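Long-range contacts in ABC transporter, substrate-binding protein (Streptococcus pneumoniae, PDB 5G5Z), which binds kestose, nystose and longer fructooligosaccharides, though not sucrose, as the solute-binding subunit of the FusABC-MsmK ABC importer: residues Ser12-Lys17 / Leu374-Glu379; Lys106-Ala111 / Tyr422-Met427; Lys22-Arg27 / Thr378-Pro383. All coordinates share one frame; numbering follows the deposited sequence.

Overall arrangement
Contacts 1 and 3 are neighbours, their centres about 10 Å apart, and both end on the same piece of chain: helix 371-378 and the loop that follows it, with Thr-378 and Glu-379 common to the two. Ser-15 CB of contact 1 packs on Lys-22 CE of contact 3 at 3.6 Å. Together they join this sugar-binding element, which carries Arg-375 and Glu-379, to the loop 12-17 and to helix 23-32. Contact 2 stands apart, its centre about 30 Å from that of contact 1 and about 28 Å from that of contact 3. The side chain of its Arg-424 lies about 11 Å from a bound fructose.

Contact 1: residues Ser12-Lys17 / Leu374-Glu379; sequences SPLSPK and LRQKTE. With GLC (alpha-D-glucopyranose), chain F; FRU (beta-D-fructofuranose), chain C; FRU (beta-D-fructofuranose), chain D.
Ser-12 and Gln-376 meet where a type I beta turn, Ser-12 to Ser-15, leans on the last turn of helix 371-378, whose neighbouring side faces the kestose in this solute-binding protein. Ser-12 OG donates to Gln-376 OE1 at 2.7 Å, in the amide plane and on a lone pair (C=O...O angle 122°). The same hydroxyl accepts from Leu-14 N, an ST turn, so it is engaged from both segments. Leu-14 crosses the glutamine obliquely, CD2 resting 3.5 Å from Gln-376 CD. With chi1 at 63°, Gln-376 CG sits between its backbone N and carbonyl carbon; from there the extended chain carries the amide between the turn and the glucose, NE2 lying 3.5 Å from GLC C6 while it bonds back to Ala-372 O. A water joins Ser-12 N to Gln-376 O. Along the pocket side, Arg-375 lays one guanidinium face over GLC C3, and its NH1 donates to O1 and O3 of the chain C fructose. Glu-379, salt-bridged to Arg-375 NE, holds the glucose with both carboxylate oxygens: GLC O3 donates to OE1 at 2.7 Å, and GLC O4 to OE2 at 2.7 Å.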
loop_
_atom_site.group_PDB
_atom_site.type_symbol
_atom_site.label_atom_id
_atom_site.label_comp_id
_atom_site.label_asym_id
_atom_site.label_seq_id
_atom_site.Cartn_x
_atom_site.Cartn_y
_atom_site.Cartn_z
ATOM N N SER B 12 -16.819 -3.843 11.845
ATOM C CA SER B 12 -17.328 -3.168 10.659
ATOM C C SER B 12 -17.667 -1.705 10.956
ATOM O O SER B 12 -18.186 -1.386 12.033
ATOM C CB SER B 12 -18.569 -3.868 10.123
ATOM O OG SER B 12 -19.247 -3.017 9.210
ATOM N N PRO B 13 -17.420 -0.794 10.010
ATOM C CA PRO B 13 -17.893 0.588 10.190
ATOM C C PRO B 13 -19.411 0.700 10.233
ATOM O O PRO B 13 -19.919 1.778 10.555
ATOM C CB PRO B 13 -17.295 1.334 8.986
ATOM C CG PRO B 13 -16.962 0.307 8.003
ATOM C CD PRO B 13 -16.695 -0.978 8.741
ATOM N N LEU B 14 -20.143 -0.379 9.945
ATOM C CA LEU B 14 -21.593 -0.400 10.096
ATOM C C LEU B 14 -22.026 -0.646 11.532
ATOM O O LEU B 14 -23.201 -0.442 11.856
ATOM C CB LEU B 14 -22.218 -1.484 9.202
ATOM C CG LEU B 14 -22.331 -1.356 7.683
ATOM C CD1 LEU B 14 -20.978 -1.210 7.032
ATOM C CD2 LEU B 14 -23.044 -2.586 7.106
ATOM N N SER B 15 -21.123 -1.069 12.379
ATOM C CA SER B 15 -21.439 -1.444 13.746
ATOM C C SER B 15 -21.216 -0.263 14.679
ATOM O O SER B 15 -20.491 0.671 14.340
ATOM C CB SER B 15 -20.568 -2.634 14.164
ATOM O OG SER B 15 -19.225 -2.226 14.365
ATOM N N PRO B 16 -21.821 -0.264 15.869
ATOM C CA PRO B 16 -21.665 0.893 16.766
ATOM C C PRO B 16 -20.204 1.138 17.121
ATOM O O PRO B 16 -19.402 0.203 17.268
ATOM C CB PRO B 16 -22.479 0.509 18.008
ATOM C CG PRO B 16 -23.352 -0.626 17.574
ATOM C CD PRO B 16 -22.644 -1.326 16.470
ATOM N N LYS B 17 -19.875 2.429 17.244
ATOM C CA LYS B 17 -18.506 2.851 17.534
ATOM C C LYS B 17 -18.006 2.250 18.842
ATOM O O LYS B 17 -16.833 1.875 18.949
ATOM C CB LYS B 17 -18.436 4.380 17.583
ATOM C CG LYS B 17 -17.032 4.933 17.388
ATOM C CD LYS B 17 -16.554 4.686 15.955
ATOM C CE LYS B 17 -15.037 4.512 15.866
ATOM N NZ LYS B 17 -14.589 4.401 14.443
ATOM N N LEU B 374 -26.782 -7.223 8.133
ATOM C CA LEU B 374 -27.186 -7.444 9.516
ATOM C C LEU B 374 -26.085 -8.144 10.305
ATOM O O LEU B 374 -25.910 -7.896 11.506
ATOM C CB LEU B 374 -28.464 -8.276 9.548
ATOM C CG LEU B 374 -29.098 -8.435 10.929
ATOM C CD1 LEU B 374 -29.321 -7.077 11.546
ATOM C CD2 LEU B 374 -30.408 -9.185 10.803
ATOM N N ARG B 375 -25.335 -9.031 9.657
ATOM C CA ARG B 375 -24.290 -9.732 10.388
ATOM C C ARG B 375 -23.259 -8.749 10.923
ATOM O O ARG B 375 -22.931 -8.758 12.112
ATOM C CB ARG B 375 -23.634 -10.780 9.500
ATOM C CG ARG B 375 -22.467 -11.464 10.180
ATOM C CD ARG B 375 -21.815 -12.472 9.250
ATOM N NE ARG B 375 -20.805 -13.236 9.964
ATOM C CZ ARG B 375 -20.077 -14.205 9.426
ATOM N NH1 ARG B 375 -20.240 -14.534 8.149
ATOM N NH2 ARG B 375 -19.185 -14.835 10.175
ATOM N N GLN B 376 -22.750 -7.871 10.062
ATOM C CA GLN B 376 -21.640 -7.057 10.509
ATOM C C GLN B 376 -22.085 -5.970 11.472
ATOM O O GLN B 376 -21.250 -5.420 12.194
ATOM C CB GLN B 376 -20.885 -6.501 9.291
ATOM C CG GLN B 376 -21.649 -5.584 8.385
ATOM C CD GLN B 376 -20.897 -5.331 7.080
ATOM O OE1 GLN B 376 -19.965 -4.523 7.029
ATOM N NE2 GLN B 376 -21.296 -6.028 6.023
ATOM N N LYS B 377 -23.385 -5.710 11.553
ATOM C CA LYS B 377 -23.924 -4.817 12.567
ATOM C C LYS B 377 -24.029 -5.485 13.937
ATOM O O LYS B 377 -23.930 -4.796 14.967
ATOM C CB LYS B 377 -25.306 -4.316 12.137
ATOM C CG LYS B 377 -25.308 -3.325 10.994
ATOM C CD LYS B 377 -26.740 -3.012 10.587
ATOM C CE LYS B 377 -26.812 -1.819 9.642
ATOM N NZ LYS B 377 -28.151 -1.660 8.997
ATOM N N THR B 378 -24.242 -6.811 13.982
ATOM C CA THR B 378 -24.611 -7.468 15.229
ATOM C C THR B 378 -23.657 -8.583 15.668
ATOM O O THR B 378 -23.717 -8.989 16.832
ATOM C CB THR B 378 -26.051 -8.024 15.143
ATOM O OG1 THR B 378 -26.161 -8.971 14.071
ATOM C CG2 THR B 378 -27.070 -6.893 14.904
ATOM N N GLU B 379 -22.777 -9.073 14.790
ATOM C CA GLU B 379 -21.751 -10.024 15.211
ATOM C C GLU B 379 -20.718 -9.324 16.094
ATOM O O GLU B 379 -20.683 -8.089 16.212
ATOM C CB GLU B 379 -21.033 -10.638 14.004
ATOM C CG GLU B 379 -19.969 -9.661 13.451
ATOM C CD GLU B 379 -19.483 -9.984 12.044
ATOM O OE1 GLU B 379 -19.318 -11.179 11.721
ATOM O OE2 GLU B 379 -19.265 -9.034 11.254
HETATM C C1 GLC F . -17.650 -12.321 5.950
HETATM C C2 GLC F . -17.105 -12.218 7.364
HETATM C C3 GLC F . -18.105 -11.617 8.290
HETATM C C4 GLC F . -18.483 -10.269 7.837
HETATM C C5 GLC F . -19.033 -10.350 6.435
HETATM C C6 GLC F . -19.402 -8.969 5.984
HETATM O O2 GLC F . -16.737 -13.539 7.820
HETATM O O3 GLC F . -17.624 -11.568 9.675
HETATM O O4 GLC F . -19.546 -9.770 8.687
HETATM O O5 GLC F . -18.022 -10.935 5.547
HETATM O O6 GLC F . -18.263 -8.257 5.626
HETATM C C1 FRU C . -18.284 -15.258 5.116
HETATM C C2 FRU C . -19.003 -14.007 4.573
HETATM C C3 FRU C . -20.548 -13.800 4.602
HETATM C C4 FRU C . -20.695 -12.563 3.753
HETATM C C5 FRU C . -19.640 -12.597 2.947
HETATM C C6 FRU C . -19.346 -11.224 2.443
HETATM O O1 FRU C . -19.125 -15.969 6.016
HETATM O O2 FRU C . -18.747 -13.255 5.874
HETATM O O3 FRU C . -21.114 -13.593 5.820
HETATM O O4 FRU C . -21.954 -12.525 2.935
HETATM O O5 FRU C . -18.430 -13.150 3.841
HETATM O O6 FRU C . -17.954 -11.113 2.187
HETATM C C1 FRU D . -17.868 -18.048 5.629
HETATM C C2 FRU D . -19.214 -17.444 5.845
HETATM C C3 FRU D . -19.930 -17.991 6.808
HETATM C C4 FRU D . -21.418 -17.803 6.333
HETATM C C5 FRU D . -21.264 -18.189 4.837
HETATM C C6 FRU D . -22.312 -17.551 3.924
HETATM O O1 FRU D . -17.071 -18.030 6.810
HETATM O O3 FRU D . -19.739 -17.368 8.106
HETATM O O4 FRU D . -22.268 -18.678 6.901
HETATM O O5 FRU D . -20.068 -17.767 4.489
HETATM O O6 FRU D . -21.839 -17.766 2.629
HETATM O O HOH W 1 -18.945 -5.713 13.514
#

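Contact 2: residues Lys106-Ala111 / Tyr422-Met427; sequences KALMTA and YPRVFM
Phe-426 lies against the turn that leaves helix 103-109, joining that helix end to the irregular linker between helices 399-412 and 429-455 of this periplasmic-binding-protein-like fold. The tight part is a CH-pi contact. Ala-111 CA stands over one face of the phenyl ring, 3.7 Å from the centroid and 20° off the normal, while Ala-111 CB reaches Phe-426 CZ at 3.7 Å. With chi1 at -154°, Phe-426 CG is swung roughly opposite its own backbone N, which sends the ring across to the helix end. There it meets carbonyl oxygens as well: Met-109 O is at the ring edge, near its plane, and Thr-110 O comes obliquely to Phe-426 CD2 at 3.4 Å. Met-73 of helix 69-77 also touches both Ala-111 and Phe-426.

Between the side chains of Leu-108 and Arg-424 the fit is looser. They cross at about a right angle and come no nearer than 4.0 Å, Leu-108 CD2 to Arg-424 CB, and neither residue is buried as Ala-111 and Met-109 are. Arg-424, the centre of an inverse gamma turn, starts toward the helix, then bends at chi2 and chi3 so that its guanidinium leaves the contact and NH2 bonds to Asn-301 O. Arg-307 bridges the two segments, its NE bonding to Leu-108 O and its NH2 to Arg-424 O. The one close point on this side is between side chain and backbone: the Leu-108 CD2 methyl lies 3.2 Å from Arg-424 O.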
loop_
_atom_site.group_PDB
_atom_site.type_symbol
_atom_site.label_atom_id
_atom_site.label_comp_id
_atom_site.label_asym_id
_atom_site.label_seq_id
_atom_site.Cartn_x
_atom_site.Cartn_y
_atom_site.Cartn_z
ATOM N N LYS B 106 -5.619 -28.141 17.541
ATOM C CA LYS B 106 -4.508 -27.980 18.475
ATOM C C LYS B 106 -3.189 -27.909 17.723
ATOM O O LYS B 106 -2.358 -27.032 17.983
ATOM C CB LYS B 106 -4.497 -29.138 19.480
ATOM C CG LYS B 106 -3.285 -29.173 20.409
ATOM C CD LYS B 106 -3.505 -28.378 21.692
ATOM C CE LYS B 106 -2.458 -28.741 22.746
ATOM N NZ LYS B 106 -2.852 -28.335 24.134
ATOM N N ALA B 107 -2.991 -28.820 16.768
ATOM C CA ALA B 107 -1.786 -28.781 15.951
ATOM C C ALA B 107 -1.711 -27.479 15.161
ATOM O O ALA B 107 -0.637 -26.877 15.041
ATOM C CB ALA B 107 -1.743 -29.995 15.024
ATOM N N LEU B 108 -2.850 -27.011 14.647
ATOM C CA LEU B 108 -2.873 -25.781 13.869
ATOM C C LEU B 108 -2.607 -24.546 14.727
ATOM O O LEU B 108 -2.158 -23.522 14.196
ATOM C CB LEU B 108 -4.218 -25.657 13.147
ATOM C CG LEU B 108 -4.413 -26.550 11.916
ATOM C CD1 LEU B 108 -5.849 -26.499 11.439
ATOM C CD2 LEU B 108 -3.483 -26.167 10.777
ATOM N N MET B 109 -2.862 -24.621 16.040
ATOM C CA MET B 109 -2.613 -23.496 16.932
ATOM C C MET B 109 -1.174 -23.437 17.413
ATOM O O MET B 109 -0.758 -22.401 17.939
ATOM C CB MET B 109 -3.519 -23.565 18.164
ATOM C CG MET B 109 -4.995 -23.515 17.863
ATOM S SD MET B 109 -6.031 -23.929 19.276
ATOM C CE MET B 109 -5.628 -22.624 20.433
ATOM N N THR B 110 -0.415 -24.515 17.270
ATOM C CA THR B 110 0.874 -24.659 17.942
ATOM C C THR B 110 2.008 -24.234 17.011
ATOM O O THR B 110 2.145 -24.775 15.906
ATOM C CB THR B 110 1.093 -26.104 18.403
ATOM O OG1 THR B 110 -0.016 -26.543 19.207
ATOM C CG2 THR B 110 2.351 -26.176 19.239
ATOM N N ALA B 111 2.825 -23.280 17.466
ATOM C CA ALA B 111 3.966 -22.822 16.687
ATOM C C ALA B 111 5.065 -23.890 16.686
ATOM O O ALA B 111 5.043 -24.808 17.508
ATOM C CB ALA B 111 4.499 -21.513 17.263
ATOM N N TYR B 422 -2.960 -25.960 -0.623
ATOM C CA TYR B 422 -1.824 -25.745 0.253
ATOM C C TYR B 422 -2.287 -25.790 1.705
ATOM O O TYR B 422 -3.184 -25.026 2.080
ATOM C CB TYR B 422 -1.126 -24.421 -0.056
ATOM C CG TYR B 422 0.275 -24.424 0.521
ATOM C CD1 TYR B 422 1.326 -25.053 -0.159
ATOM C CD2 TYR B 422 0.540 -23.861 1.770
ATOM C CE1 TYR B 422 2.605 -25.101 0.375
ATOM C CE2 TYR B 422 1.822 -23.905 2.319
ATOM C CZ TYR B 422 2.846 -24.521 1.612
ATOM O OH TYR B 422 4.107 -24.563 2.144
ATOM N N PRO B 423 -1.730 -26.672 2.539
ATOM C CA PRO B 423 -2.188 -26.770 3.926
ATOM C C PRO B 423 -1.748 -25.562 4.742
ATOM O O PRO B 423 -0.816 -24.838 4.389
ATOM C CB PRO B 423 -1.509 -28.050 4.430
ATOM C CG PRO B 423 -0.231 -28.085 3.647
ATOM C CD PRO B 423 -0.616 -27.599 2.263
ATOM N N ARG B 424 -2.423 -25.369 5.876
ATOM C CA ARG B 424 -2.202 -24.197 6.737
ATOM C C ARG B 424 -1.070 -24.493 7.713
ATOM O O ARG B 424 -1.276 -24.750 8.898
ATOM C CB ARG B 424 -3.481 -23.837 7.479
ATOM C CG ARG B 424 -3.413 -22.517 8.262
ATOM C CD ARG B 424 -3.331 -21.279 7.357
ATOM N NE ARG B 424 -4.350 -21.245 6.298
ATOM C CZ ARG B 424 -5.563 -20.700 6.423
ATOM N NH1 ARG B 424 -5.946 -20.148 7.577
ATOM N NH2 ARG B 424 -6.398 -20.711 5.390
ATOM N N VAL B 425 0.158 -24.444 7.199
ATOM C CA VAL B 425 1.323 -24.757 8.020
ATOM C C VAL B 425 1.709 -23.551 8.872
ATOM O O VAL B 425 1.421 -22.399 8.546
ATOM C CB VAL B 425 2.504 -25.226 7.145
ATOM C CG1 VAL B 425 2.065 -26.387 6.277
ATOM C CG2 VAL B 425 3.001 -24.083 6.261
ATOM N N PHE B 426 2.369 -23.831 9.987
ATOM C CA PHE B 426 2.949 -22.823 10.867
ATOM C C PHE B 426 4.464 -22.921 10.697
ATOM O O PHE B 426 5.084 -23.864 11.194
ATOM C CB PHE B 426 2.510 -23.087 12.301
ATOM C CG PHE B 426 2.490 -21.879 13.171
ATOM C CD1 PHE B 426 3.347 -20.816 12.931
ATOM C CD2 PHE B 426 1.623 -21.815 14.255
ATOM C CE1 PHE B 426 3.335 -19.696 13.754
ATOM C CE2 PHE B 426 1.609 -20.705 15.080
ATOM C CZ PHE B 426 2.466 -19.637 14.826
ATOM N N MET B 427 5.060 -21.966 9.983
ATOM C CA MET B 427 6.492 -22.018 9.693
ATOM C C MET B 427 7.314 -21.429 10.844
ATOM O O MET B 427 6.809 -20.669 11.671
ATOM C CB MET B 427 6.822 -21.246 8.413
ATOM C CG MET B 427 6.029 -21.631 7.165
ATOM S SD MET B 427 6.635 -20.665 5.760
ATOM C CE MET B 427 5.730 -21.430 4.406
#

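Contact 3: residues Lys22-Arg27 / Thr378-Pro383; sequences KLILQR and TEVGGP. With GLC (alpha-D-glucopyranose), chain F.
The backbones approach where Lys-22, the N-cap residue of helix 23-32, faces Thr-378 with 6.3 Å between their CA atoms, and Ile-24 follows opposite Val-380 at 7.3 Å. This start of a helix thus packs on the loop between helix 371-378 and strand 384-386 of the solute-binding fold. Lys-22 extends fully beyond CG, reaching across to the loop, where NZ donates to Glu-379 O at 2.6 Å. The ammonium approaches almost head-on, with a C=O...N angle of 159° and a 16° tilt from the carbonyl plane. Glu-379 is thereby held by its backbone while its carboxylate faces the glucose, consistent with a second-shell role for Lys-22. One residue further on, Val-380 pushes CG2 into the notch between two side chains of the helix: CG2 of Ile-24 is 3.6 Å from it and CG of Leu-25 3.7 Å. Helix 332-340 closes on the same patch, where Asn-338 touches Ile-24 and Val-380. At the helix start the Thr-378 carbonyl is met twice: Ile-24 CD1 packs 3.5 Å from Thr-378 O, and a water accepts from Ile-24 N at 2.7 Å and donates to Thr-378 O at 2.9 Å.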
loop_
_atom_site.group_PDB
_atom_site.type_symbol
_atom_site.label_atom_id
_atom_site.label_comp_id
_atom_site.label_asym_id
_atom_site.label_seq_id
_atom_site.Cartn_x
_atom_site.Cartn_y
_atom_site.Cartn_z
ATOM N N LYS B 22 -23.438 -3.307 21.377
ATOM C CA LYS B 22 -23.955 -4.526 20.769
ATOM C C LYS B 22 -24.691 -5.372 21.802
ATOM O O LYS B 22 -24.263 -5.489 22.953
ATOM C CB LYS B 22 -22.818 -5.315 20.127
ATOM C CG LYS B 22 -22.302 -4.675 18.852
ATOM C CD LYS B 22 -21.206 -5.522 18.237
ATOM C CE LYS B 22 -20.852 -4.991 16.864
ATOM N NZ LYS B 22 -19.684 -5.683 16.291
ATOM N N LEU B 23 -25.833 -5.937 21.391
ATOM C CA LEU B 23 -26.634 -6.712 22.334
ATOM C C LEU B 23 -25.892 -7.946 22.834
ATOM O O LEU B 23 -26.061 -8.341 23.996
ATOM C CB LEU B 23 -27.963 -7.110 21.697
ATOM C CG LEU B 23 -28.938 -7.884 22.593
ATOM C CD1 LEU B 23 -29.172 -7.159 23.905
ATOM C CD2 LEU B 23 -30.251 -8.094 21.862
ATOM N N ILE B 24 -25.066 -8.566 21.983
ATOM C CA ILE B 24 -24.306 -9.745 22.415
ATOM C C ILE B 24 -23.401 -9.393 23.587
ATOM O O ILE B 24 -23.280 -10.159 24.553
ATOM C CB ILE B 24 -23.494 -10.332 21.244
ATOM C CG1 ILE B 24 -24.390 -11.147 20.317
ATOM C CG2 ILE B 24 -22.359 -11.237 21.754
ATOM C CD1 ILE B 24 -23.663 -11.654 19.092
ATOM N N LEU B 25 -22.761 -8.221 23.523
ATOM C CA LEU B 25 -21.796 -7.837 24.545
ATOM C C LEU B 25 -22.468 -7.290 25.797
ATOM O O LEU B 25 -21.907 -7.409 26.894
ATOM C CB LEU B 25 -20.815 -6.810 23.978
ATOM C CG LEU B 25 -19.888 -7.360 22.907
ATOM C CD1 LEU B 25 -18.987 -6.260 22.305
ATOM C CD2 LEU B 25 -19.074 -8.537 23.457
ATOM N N GLN B 26 -23.654 -6.682 25.666
ATOM C CA GLN B 26 -24.389 -6.274 26.860
ATOM C C GLN B 26 -24.780 -7.491 27.686
ATOM O O GLN B 26 -24.649 -7.482 28.915
ATOM C CB GLN B 26 -25.625 -5.454 26.480
ATOM C CG GLN B 26 -25.302 -4.147 25.811
ATOM C CD GLN B 26 -26.541 -3.418 25.307
ATOM O OE1 GLN B 26 -27.619 -4.004 25.183
ATOM N NE2 GLN B 26 -26.390 -2.129 25.016
ATOM N N ARG B 27 -25.262 -8.547 27.026
ATOM C CA ARG B 27 -25.543 -9.802 27.724
ATOM C C ARG B 27 -24.262 -10.448 28.253
ATOM O O ARG B 27 -24.244 -10.986 29.364
ATOM C CB ARG B 27 -26.269 -10.772 26.800
ATOM C CG ARG B 27 -27.636 -10.315 26.335
ATOM C CD ARG B 27 -28.411 -11.525 25.881
ATOM N NE ARG B 27 -29.687 -11.200 25.271
ATOM C CZ ARG B 27 -29.924 -11.258 23.967
ATOM N NH1 ARG B 27 -28.962 -11.617 23.131
ATOM N NH2 ARG B 27 -31.129 -10.961 23.497
ATOM N N THR B 378 -24.242 -6.811 13.982
ATOM C CA THR B 378 -24.611 -7.468 15.229
ATOM C C THR B 378 -23.657 -8.583 15.668
ATOM O O THR B 378 -23.717 -8.989 16.832
ATOM C CB THR B 378 -26.051 -8.024 15.143
ATOM O OG1 THR B 378 -26.161 -8.971 14.071
ATOM C CG2 THR B 378 -27.070 -6.893 14.904
ATOM N N GLU B 379 -22.777 -9.073 14.790
ATOM C CA GLU B 379 -21.751 -10.024 15.211
ATOM C C GLU B 379 -20.718 -9.324 16.094
ATOM O O GLU B 379 -20.683 -8.089 16.212
ATOM C CB GLU B 379 -21.033 -10.638 14.004
ATOM C CG GLU B 379 -19.969 -9.661 13.451
ATOM C CD GLU B 379 -19.483 -9.984 12.044
ATOM O OE1 GLU B 379 -19.318 -11.179 11.721
ATOM O OE2 GLU B 379 -19.265 -9.034 11.254
ATOM N N VAL B 380 -19.844 -10.136 16.686
ATOM C CA VAL B 380 -18.790 -9.703 17.602
ATOM C C VAL B 380 -17.414 -10.111 17.069
ATOM O O VAL B 380 -16.408 -9.437 17.324
ATOM C CB VAL B 380 -19.061 -10.287 19.004
ATOM C CG1 VAL B 380 -17.798 -10.500 19.779
ATOM C CG2 VAL B 380 -19.993 -9.355 19.780
ATOM N N GLY B 381 -17.359 -11.213 16.316
ATOM C CA GLY B 381 -16.076 -11.685 15.828
ATOM C C GLY B 381 -15.287 -12.328 16.964
ATOM O O GLY B 381 -15.850 -12.882 17.913
ATOM N N GLY B 382 -13.958 -12.223 16.891
ATOM C CA GLY B 382 -13.114 -12.744 17.948
ATOM C C GLY B 382 -12.958 -14.254 17.862
ATOM O O GLY B 382 -13.383 -14.883 16.887
ATOM N N PRO B 383 -12.350 -14.870 18.875
ATOM C CA PRO B 383 -12.105 -16.314 18.805
ATOM C C PRO B 383 -13.367 -17.075 19.157
ATOM O O PRO B 383 -14.123 -16.696 20.057
ATOM C CB PRO B 383 -11.014 -16.528 19.852
ATOM C CG PRO B 383 -11.369 -15.534 20.904
ATOM C CD PRO B 383 -11.930 -14.320 20.178
HETATM C C1 GLC F . -17.650 -12.321 5.950
HETATM C C2 GLC F . -17.105 -12.218 7.364
HETATM C C3 GLC F . -18.105 -11.617 8.290
HETATM C C4 GLC F . -18.483 -10.269 7.837
HETATM C C5 GLC F . -19.033 -10.350 6.435
HETATM C C6 GLC F . -19.402 -8.969 5.984
HETATM O O2 GLC F . -16.737 -13.539 7.820
HETATM O O3 GLC F . -17.624 -11.568 9.675
HETATM O O4 GLC F . -19.546 -9.770 8.687
HETATM O O5 GLC F . -18.022 -10.935 5.547
HETATM O O6 GLC F . -18.263 -8.257 5.626
HETATM O O HOH W 2 -24.924 -8.013 19.304
#